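Local coordinates for protein thiazoline oxidase/subtilisin-like protease (Prochloron didemni, PDB 4H6X) that probably cuts precursor peptides and joins their ends into macrocycles through its subtilisin-like protease domain, in the maturation of patellamide cyanobactins, at residues 283-291 against 300-308; 72-80 against 261-270. All blocks are in the same frame, centred on the assembly; numbering follows the deposited sequence.

Interaction 1: residues 283-291 against 300-308; sequences ISALLMSLQ and AEAVRTALL
V303 reaches from helix 300-309 into a pocket on helix 273-293 bounded by S284, L287, M288 and Q291, a knob-into-hole fit. With chi1 at 171°, CG1 is anti to the backbone N and CG2 anti to the carbonyl carbon, and the two methyls divide the hole. V303 CG1 touches L287 CD1 at 3.9 Å and lies against the S284 backbone at CA. V303 CG2 meets M288 CG and the Q291 amide, 3.8 Å from Q291 NE2. Cutting the residue back to alanine would remove both methyls and is likely to open a gap between the helices, leaving L287, M288 and the Q291 amide short of packing. One turn on, L287 and L307 reach toward each other tip to tip, L287 CD1 standing 3.8 Å from L307 CD2. L307 CD1 packs on S284 OG, a hydroxyl turned back beside its own backbone N and bonded to the carbonyl of M280. At the other end the extended chain of M288 crosses V303 at about a right angle and lays its terminal methyl, CE, 3.7 Å from A300 CB. Q291 extends its amide past V303 CG2, and OE1 accepts from the backbone N of D299, which ties the end of one helix to the start of the next. No hydrogen bond links the two segments, whose axes come within 10.0 Å at 125°. L201 of strand 201-205 and M336 of helix 332-340 help enclose this buried pairing of two consecutive helices, packed against the sheet of the subtilisin-like α/β fold.

Interaction 2: residues 72-80 against 261-270; sequences DYAAFQSIR and QPCTEEPVRL
Helix 70-82 lies beside a loop that opens with a type II β turn, Q261 to T264, and runs into strand 268-270, which pairs antiparallel with 257-259; Y73 comes opposite P262, and Q77 faces Q261. The arrangement is a helix packed on a β-hairpin, at the edge of the subtilisin-like fold. P262 stands across the face of the Y73 ring, CB over its centre: P262 CB is 3.8 Å from the centroid of the Y73 ring and only 10° off its normal, a CH-pi contact, while CG covers the CD1-CE1 side. C263 SG approaches the same ring obliquely, 3.5 Å from Y73 CD2, a sulfur-aromatic contact on the exposed side of the turn. The Y73 hydroxyl is held farther on by N107. One turn along the helix, Q77 extends toward the turn, its CG anti to the carbonyl carbon, and Q77 OE1 brushes the T264 methyl, CG2, at 3.6 Å. Within the loop, T264 OG1 accepts from E266 N, an ST turn that bends the chain after the β turn. R80 bends at chi3 (-86°), which lays its guanidinium across L270, with R80 NE 3.7 Å from L270 CD2, which stands over one face; F76, from the same helix, presents an edge carbon, CE2, to the opposite face of the guanidinium. CD of R80 rests on V268 CG2, and NH2 makes a salt bridge with D108 of helix 101-118. A hydrogen bond between the segments fixes the Q77 amide: Q77 NE2 donates to P262 O at 2.8 Å, nearly straight at 176°, in the carbonyl plane and on a lone pair.

How the interactions relate
The two contacts lie on opposite sides of the chain's centre, their own centres about 33 Å apart and their nearest atoms about 15 Å apart. Interaction 1 is buried and joins neighbouring helices mostly by methyl and methylene groups, the S284 hydroxyl and Q291 amide finding their polar partners outside the two segments. Interaction 2 is partly exposed, brings together segments separated by 180 residues, and mixes ring, amide and guanidinium contacts with one hydrogen bond. They share no element, but strand 268-270 runs on into helix 273-293. L270 of interaction 2 lies near, without touching, S274, H109 and D39, which have the geometry of a probable subtilisin-type catalytic triad.

Interaction 1: residues 283-291 against 300-308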
loop_
_atom_site.group_PDB
_atom_site.type_symbol
_atom_site.label_atom_id
_atom_site.label_comp_id
_atom_site.label_asym_id
_atom_site.label_seq_id
_atom_site.Cartn_x
_atom_site.Cartn_y
_atom_site.Cartn_z
ATOM N N ILE A 283 3.676 -1.635 7.327
ATOM C CA ILE A 283 4.507 -2.328 8.324
ATOM C C ILE A 283 5.962 -1.893 8.155
ATOM O O ILE A 283 6.623 -1.506 9.124
ATOM C CB ILE A 283 4.329 -3.871 8.253
ATOM C CG1 ILE A 283 2.892 -4.235 8.690
ATOM C CG2 ILE A 283 5.374 -4.579 9.117
ATOM C CD1 ILE A 283 2.543 -5.701 8.624
ATOM N N SER A 284 6.432 -1.926 6.909
ATOM C CA SER A 284 7.787 -1.495 6.582
ATOM C C SER A 284 8.049 -0.071 7.034
ATOM O O SER A 284 9.113 0.221 7.578
ATOM C CB SER A 284 8.054 -1.644 5.078
ATOM O OG SER A 284 7.962 -3.005 4.687
ATOM N N ALA A 285 7.084 0.818 6.823
ATOM C CA ALA A 285 7.225 2.210 7.274
ATOM C C ALA A 285 7.255 2.342 8.810
ATOM O O ALA A 285 8.006 3.155 9.364
ATOM C CB ALA A 285 6.108 3.066 6.703
ATOM N N LEU A 286 6.421 1.566 9.491
ATOM C CA LEU A 286 6.486 1.515 10.953
ATOM C C LEU A 286 7.879 1.063 11.445
ATOM O O LEU A 286 8.434 1.636 12.393
ATOM C CB LEU A 286 5.388 0.598 11.509
ATOM C CG LEU A 286 3.907 1.020 11.419
ATOM C CD1 LEU A 286 3.038 0.017 12.165
ATOM C CD2 LEU A 286 3.639 2.423 11.949
ATOM N N LEU A 287 8.449 0.051 10.797
ATOM C CA LEU A 287 9.762 -0.474 11.216
ATOM C C LEU A 287 10.856 0.549 10.970
ATOM O O LEU A 287 11.746 0.725 11.806
ATOM C CB LEU A 287 10.083 -1.810 10.541
ATOM C CG LEU A 287 9.170 -2.989 10.896
ATOM C CD1 LEU A 287 9.418 -4.174 9.965
ATOM C CD2 LEU A 287 9.300 -3.405 12.365
ATOM N N MET A 288 10.770 1.247 9.834
ATOM C CA MET A 288 11.642 2.379 9.557
ATOM C C MET A 288 11.424 3.524 10.554
ATOM O O MET A 288 12.386 4.175 10.969
ATOM C CB MET A 288 11.444 2.908 8.123
ATOM C CG MET A 288 11.837 1.959 7.009
ATOM S SD MET A 288 11.614 2.779 5.409
ATOM C CE MET A 288 12.247 1.490 4.335
ATOM N N SER A 289 10.174 3.782 10.928
ATOM C CA SER A 289 9.886 4.814 11.931
ATOM C C SER A 289 10.604 4.540 13.262
ATOM O O SER A 289 11.092 5.459 13.929
ATOM C CB SER A 289 8.379 4.935 12.150
ATOM O OG SER A 289 7.760 5.336 10.944
ATOM N N LEU A 290 10.675 3.266 13.617
ATOM C CA LEU A 290 11.325 2.815 14.846
ATOM C C LEU A 290 12.854 2.969 14.773
ATOM O O LEU A 290 13.501 3.250 15.781
ATOM C CB LEU A 290 10.928 1.369 15.103
ATOM C CG LEU A 290 10.581 0.914 16.513
ATOM C CD1 LEU A 290 9.690 1.930 17.222
ATOM C CD2 LEU A 290 9.911 -0.447 16.410
ATOM N N GLN A 291 13.421 2.804 13.575
ATOM C CA GLN A 291 14.839 3.081 13.344
ATOM C C GLN A 291 15.144 4.544 13.646
ATOM O O GLN A 291 16.074 4.842 14.405
ATOM C CB GLN A 291 15.254 2.726 11.912
ATOM C CG GLN A 291 15.352 1.234 11.621
ATOM C CD GLN A 291 15.629 0.941 10.150
ATOM O OE1 GLN A 291 15.270 1.726 9.266
ATOM N NE2 GLN A 291 16.262 -0.199 9.879
ATOM N N ALA A 300 16.703 0.468 4.638
ATOM C CA ALA A 300 15.612 -0.181 3.906
ATOM C C ALA A 300 15.872 -1.656 3.653
ATOM O O ALA A 300 14.961 -2.478 3.762
ATOM C CB ALA A 300 15.346 0.546 2.586
ATOM N N GLU A 301 17.113 -1.985 3.312
ATOM C CA GLU A 301 17.508 -3.368 3.092
ATOM C C GLU A 301 17.456 -4.183 4.395
ATOM O O GLU A 301 17.102 -5.365 4.373
ATOM C CB GLU A 301 18.888 -3.450 2.418
ATOM C CG GLU A 301 19.315 -4.848 1.972
ATOM C CD GLU A 301 18.463 -5.451 0.849
ATOM O OE1 GLU A 301 17.707 -4.724 0.155
ATOM O OE2 GLU A 301 18.548 -6.684 0.658
ATOM N N ALA A 302 17.776 -3.556 5.523
ATOM C CA ALA A 302 17.685 -4.274 6.811
ATOM C C ALA A 302 16.217 -4.623 7.088
ATOM O O ALA A 302 15.903 -5.757 7.467
ATOM C CB ALA A 302 18.288 -3.456 7.949
ATOM N N VAL A 303 15.318 -3.662 6.846
ATOM C CA VAL A 303 13.892 -3.900 7.048
ATOM C C VAL A 303 13.425 -5.020 6.136
ATOM O O VAL A 303 12.808 -5.980 6.593
ATOM C CB VAL A 303 13.024 -2.627 6.857
ATOM C CG1 VAL A 303 11.537 -2.993 6.868
ATOM C CG2 VAL A 303 13.315 -1.623 7.959
ATOM N N ARG A 304 13.766 -4.921 4.853
ATOM C CA ARG A 304 13.355 -5.921 3.869
ATOM C C ARG A 304 13.843 -7.322 4.243
ATOM O O ARG A 304 13.073 -8.282 4.211
ATOM C CB ARG A 304 13.849 -5.538 2.460
ATOM C CG ARG A 304 13.232 -6.358 1.330
ATOM C CD ARG A 304 13.841 -5.999 -0.029
ATOM N NE ARG A 304 15.141 -6.641 -0.167
ATOM C CZ ARG A 304 15.353 -7.822 -0.748
ATOM N NH1 ARG A 304 14.354 -8.505 -1.298
ATOM N NH2 ARG A 304 16.581 -8.316 -0.777
ATOM N N THR A 305 15.118 -7.441 4.591
ATOM C CA THR A 305 15.690 -8.768 4.854
ATOM C C THR A 305 15.162 -9.337 6.174
ATOM O O THR A 305 14.884 -10.532 6.261
ATOM C CB THR A 305 17.243 -8.753 4.839
ATOM O OG1 THR A 305 17.719 -7.668 5.639
ATOM C CG2 THR A 305 17.754 -8.569 3.431
ATOM N N ALA A 306 15.005 -8.477 7.184
ATOM C CA ALA A 306 14.409 -8.886 8.463
ATOM C C ALA A 306 13.021 -9.484 8.277
ATOM O O ALA A 306 12.713 -10.515 8.885
ATOM C CB ALA A 306 14.348 -7.737 9.457
ATOM N N LEU A 307 12.201 -8.845 7.433
ATOM C CA LEU A 307 10.875 -9.356 7.103
ATOM C C LEU A 307 10.936 -10.676 6.347
ATOM O O LEU A 307 10.197 -11.616 6.672
ATOM C CB LEU A 307 10.040 -8.319 6.320
ATOM C CG LEU A 307 9.604 -7.073 7.092
ATOM C CD1 LEU A 307 9.078 -5.995 6.149
ATOM C CD2 LEU A 307 8.585 -7.433 8.173
ATOM N N LEU A 308 11.810 -10.766 5.347
ATOM C CA LEU A 308 11.893 -12.008 4.574
ATOM C C LEU A 308 12.476 -13.185 5.377
ATOM O O LEU A 308 11.940 -14.294 5.317
ATOM C CB LEU A 308 12.652 -11.808 3.255
ATOM C CG LEU A 308 11.987 -10.865 2.234
ATOM C CD1 LEU A 308 12.992 -10.503 1.154
ATOM C CD2 LEU A 308 10.729 -11.478 1.618
#

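Interaction 2: residues 72-80 against 261-270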
loop_
_atom_site.group_PDB
_atom_site.type_symbol
_atom_site.label_atom_id
_atom_site.label_comp_id
_atom_site.label_asym_id
_atom_site.label_seq_id
_atom_site.Cartn_x
_atom_site.Cartn_y
_atom_site.Cartn_z
ATOM N N ASP A 72 -20.314 9.430 -11.677
ATOM C CA ASP A 72 -19.568 8.322 -12.272
ATOM C C ASP A 72 -19.031 7.363 -11.198
ATOM O O ASP A 72 -19.171 6.144 -11.325
ATOM C CB ASP A 72 -18.458 8.836 -13.182
ATOM C CG ASP A 72 -18.956 9.166 -14.576
ATOM O OD1 ASP A 72 -20.188 9.242 -14.769
ATOM O OD2 ASP A 72 -18.121 9.332 -15.484
ATOM N N TYR A 73 -18.463 7.905 -10.127
ATOM C CA TYR A 73 -18.018 7.048 -9.028
ATOM C C TYR A 73 -19.195 6.278 -8.415
ATOM O O TYR A 73 -19.087 5.079 -8.169
ATOM C CB TYR A 73 -17.257 7.845 -7.969
ATOM C CG TYR A 73 -15.844 8.242 -8.385
ATOM C CD1 TYR A 73 -14.863 7.271 -8.640
ATOM C CD2 TYR A 73 -15.484 9.589 -8.511
ATOM C CE1 TYR A 73 -13.574 7.636 -9.010
ATOM C CE2 TYR A 73 -14.194 9.964 -8.883
ATOM C CZ TYR A 73 -13.242 8.986 -9.126
ATOM O OH TYR A 73 -11.957 9.354 -9.494
ATOM N N ALA A 74 -20.327 6.965 -8.213
ATOM C CA ALA A 74 -21.521 6.339 -7.619
ATOM C C ALA A 74 -22.013 5.184 -8.458
ATOM O O ALA A 74 -22.430 4.165 -7.920
ATOM C CB ALA A 74 -22.636 7.364 -7.401
ATOM N N ALA A 75 -21.954 5.342 -9.780
ATOM C CA ALA A 75 -22.322 4.283 -10.701
ATOM C C ALA A 75 -21.417 3.056 -10.538
ATOM O O ALA A 75 -21.891 1.922 -10.471
ATOM C CB ALA A 75 -22.292 4.794 -12.131
ATOM N N PHE A 76 -20.105 3.283 -10.497
ATOM C CA PHE A 76 -19.151 2.194 -10.259
ATOM C C PHE A 76 -19.433 1.525 -8.916
ATOM O O PHE A 76 -19.423 0.304 -8.808
ATOM C CB PHE A 76 -17.719 2.750 -10.281
ATOM C CG PHE A 76 -16.653 1.711 -10.080
ATOM C CD1 PHE A 76 -16.076 1.073 -11.169
ATOM C CD2 PHE A 76 -16.212 1.393 -8.808
ATOM C CE1 PHE A 76 -15.079 0.111 -10.993
ATOM C CE2 PHE A 76 -15.211 0.440 -8.617
ATOM C CZ PHE A 76 -14.660 -0.211 -9.715
ATOM N N GLN A 77 -19.666 2.334 -7.889
ATOM C CA GLN A 77 -19.843 1.802 -6.543
ATOM C C GLN A 77 -21.146 1.027 -6.365
ATOM O O GLN A 77 -21.183 0.058 -5.609
ATOM C CB GLN A 77 -19.681 2.898 -5.496
ATOM C CG GLN A 77 -18.243 3.392 -5.439
ATOM C CD GLN A 77 -18.084 4.695 -4.698
ATOM O OE1 GLN A 77 -18.975 5.123 -3.958
ATOM N NE2 GLN A 77 -16.934 5.346 -4.886
ATOM N N SER A 78 -22.198 1.448 -7.073
ATOM C CA SER A 78 -23.465 0.703 -7.095
ATOM C C SER A 78 -23.295 -0.676 -7.719
ATOM O O SER A 78 -23.774 -1.672 -7.172
ATOM C CB SER A 78 -24.574 1.480 -7.835
ATOM O OG SER A 78 -25.616 0.589 -8.209
ATOM N N ILE A 79 -22.602 -0.730 -8.852
ATOM C CA ILE A 79 -22.279 -1.999 -9.512
ATOM C C ILE A 79 -21.459 -2.941 -8.609
ATOM O O ILE A 79 -21.727 -4.143 -8.561
ATOM C CB ILE A 79 -21.579 -1.756 -10.871
ATOM C CG1 ILE A 79 -22.581 -1.140 -11.863
ATOM C CG2 ILE A 79 -21.012 -3.045 -11.452
ATOM C CD1 ILE A 79 -21.950 -0.445 -13.055
ATOM N N ARG A 80 -20.481 -2.395 -7.882
ATOM C CA ARG A 80 -19.709 -3.200 -6.929
ATOM C C ARG A 80 -20.613 -3.704 -5.794
ATOM O O ARG A 80 -20.599 -4.886 -5.469
ATOM C CB ARG A 80 -18.553 -2.391 -6.348
ATOM C CG ARG A 80 -17.845 -3.062 -5.182
ATOM C CD ARG A 80 -17.052 -2.023 -4.414
ATOM N NE ARG A 80 -15.750 -1.862 -5.010
ATOM C CZ ARG A 80 -14.993 -0.768 -4.966
ATOM N NH1 ARG A 80 -15.388 0.359 -4.378
ATOM N NH2 ARG A 80 -13.821 -0.823 -5.563
ATOM N N GLN A 261 -13.256 4.504 -0.386
ATOM C CA GLN A 261 -13.640 4.594 -1.784
ATOM C C GLN A 261 -14.037 6.054 -2.064
ATOM O O GLN A 261 -14.527 6.744 -1.160
ATOM C CB GLN A 261 -14.766 3.600 -2.122
ATOM C CG GLN A 261 -16.109 3.899 -1.459
ATOM C CD GLN A 261 -17.062 2.719 -1.423
ATOM O OE1 GLN A 261 -17.709 2.478 -0.402
ATOM N NE2 GLN A 261 -17.174 1.998 -2.520
ATOM N N PRO A 262 -13.802 6.540 -3.298
ATOM C CA PRO A 262 -14.004 7.966 -3.599
ATOM C C PRO A 262 -15.428 8.464 -3.317
ATOM O O PRO A 262 -16.388 7.710 -3.488
ATOM C CB PRO A 262 -13.742 8.066 -5.113
ATOM C CG PRO A 262 -13.065 6.804 -5.509
ATOM C CD PRO A 262 -13.332 5.768 -4.465
ATOM N N CYS A 263 -15.526 9.729 -2.905
ATOM C CA CYS A 263 -16.784 10.498 -2.844
ATOM C C CYS A 263 -17.761 10.083 -1.750
ATOM O O CYS A 263 -18.903 10.542 -1.735
ATOM C CB CYS A 263 -17.496 10.492 -4.194
ATOM S SG CYS A 263 -16.519 11.197 -5.528
ATOM N N THR A 264 -17.321 9.218 -0.845
ATOM C CA THR A 264 -18.176 8.797 0.250
ATOM C C THR A 264 -17.381 8.451 1.495
ATOM O O THR A 264 -16.229 8.040 1.414
ATOM C CB THR A 264 -19.118 7.635 -0.122
ATOM O OG1 THR A 264 -19.845 7.242 1.045
ATOM C CG2 THR A 264 -18.345 6.419 -0.643
ATOM N N GLU A 265 -18.025 8.609 2.645
ATOM C CA GLU A 265 -17.397 8.299 3.915
ATOM C C GLU A 265 -17.460 6.815 4.248
ATOM O O GLU A 265 -16.720 6.355 5.115
ATOM C CB GLU A 265 -17.993 9.147 5.044
ATOM C CG GLU A 265 -17.516 10.589 5.021
ATOM C CD GLU A 265 -16.007 10.726 5.230
ATOM O OE1 GLU A 265 -15.427 9.987 6.060
ATOM O OE2 GLU A 265 -15.404 11.587 4.569
ATOM N N GLU A 266 -18.312 6.074 3.543
ATOM C CA GLU A 266 -18.483 4.641 3.793
ATOM C C GLU A 266 -17.317 3.819 3.222
ATOM O O GLU A 266 -17.028 3.897 2.030
ATOM C CB GLU A 266 -19.816 4.148 3.213
ATOM C CG GLU A 266 -20.169 2.693 3.507
ATOM C CD GLU A 266 -21.494 2.252 2.875
ATOM O OE1 GLU A 266 -22.159 3.070 2.192
ATOM O OE2 GLU A 266 -21.880 1.076 3.059
ATOM N N PRO A 267 -16.643 3.033 4.079
ATOM C CA PRO A 267 -15.537 2.208 3.586
ATOM C C PRO A 267 -16.019 0.923 2.927
ATOM O O PRO A 267 -17.210 0.624 2.961
ATOM C CB PRO A 267 -14.732 1.910 4.852
ATOM C CG PRO A 267 -15.713 2.018 5.971
ATOM C CD PRO A 267 -16.713 3.056 5.554
ATOM N N VAL A 268 -15.102 0.180 2.316
ATOM C CA VAL A 268 -15.444 -1.058 1.623
ATOM C C VAL A 268 -14.309 -2.063 1.789
ATOM O O VAL A 268 -13.140 -1.682 1.842
ATOM C CB VAL A 268 -15.778 -0.816 0.121
ATOM C CG1 VAL A 268 -14.580 -0.259 -0.659
ATOM C CG2 VAL A 268 -16.312 -2.079 -0.535
ATOM N N ARG A 269 -14.660 -3.340 1.889
ATOM C CA ARG A 269 -13.668 -4.400 1.981
ATOM C C ARG A 269 -13.402 -5.031 0.617
ATOM O O ARG A 269 -14.323 -5.445 -0.090
ATOM C CB ARG A 269 -14.086 -5.443 3.021
ATOM C CG ARG A 269 -14.155 -4.862 4.428
ATOM C CD ARG A 269 -14.294 -5.928 5.509
ATOM N NE ARG A 269 -14.354 -5.304 6.830
ATOM C CZ ARG A 269 -13.332 -5.209 7.676
ATOM N NH1 ARG A 269 -12.136 -5.713 7.364
ATOM N NH2 ARG A 269 -13.507 -4.603 8.835
ATOM N N LEU A 270 -12.128 -5.078 0.243
ATOM C CA LEU A 270 -11.720 -5.583 -1.058
ATOM C C LEU A 270 -10.669 -6.664 -0.875
ATOM O O LEU A 270 -10.052 -6.761 0.182
ATOM C CB LEU A 270 -11.176 -4.445 -1.948
ATOM C CG LEU A 270 -12.107 -3.259 -2.241
ATOM C CD1 LEU A 270 -11.388 -2.224 -3.096
ATOM C CD2 LEU A 270 -13.355 -3.762 -2.961
#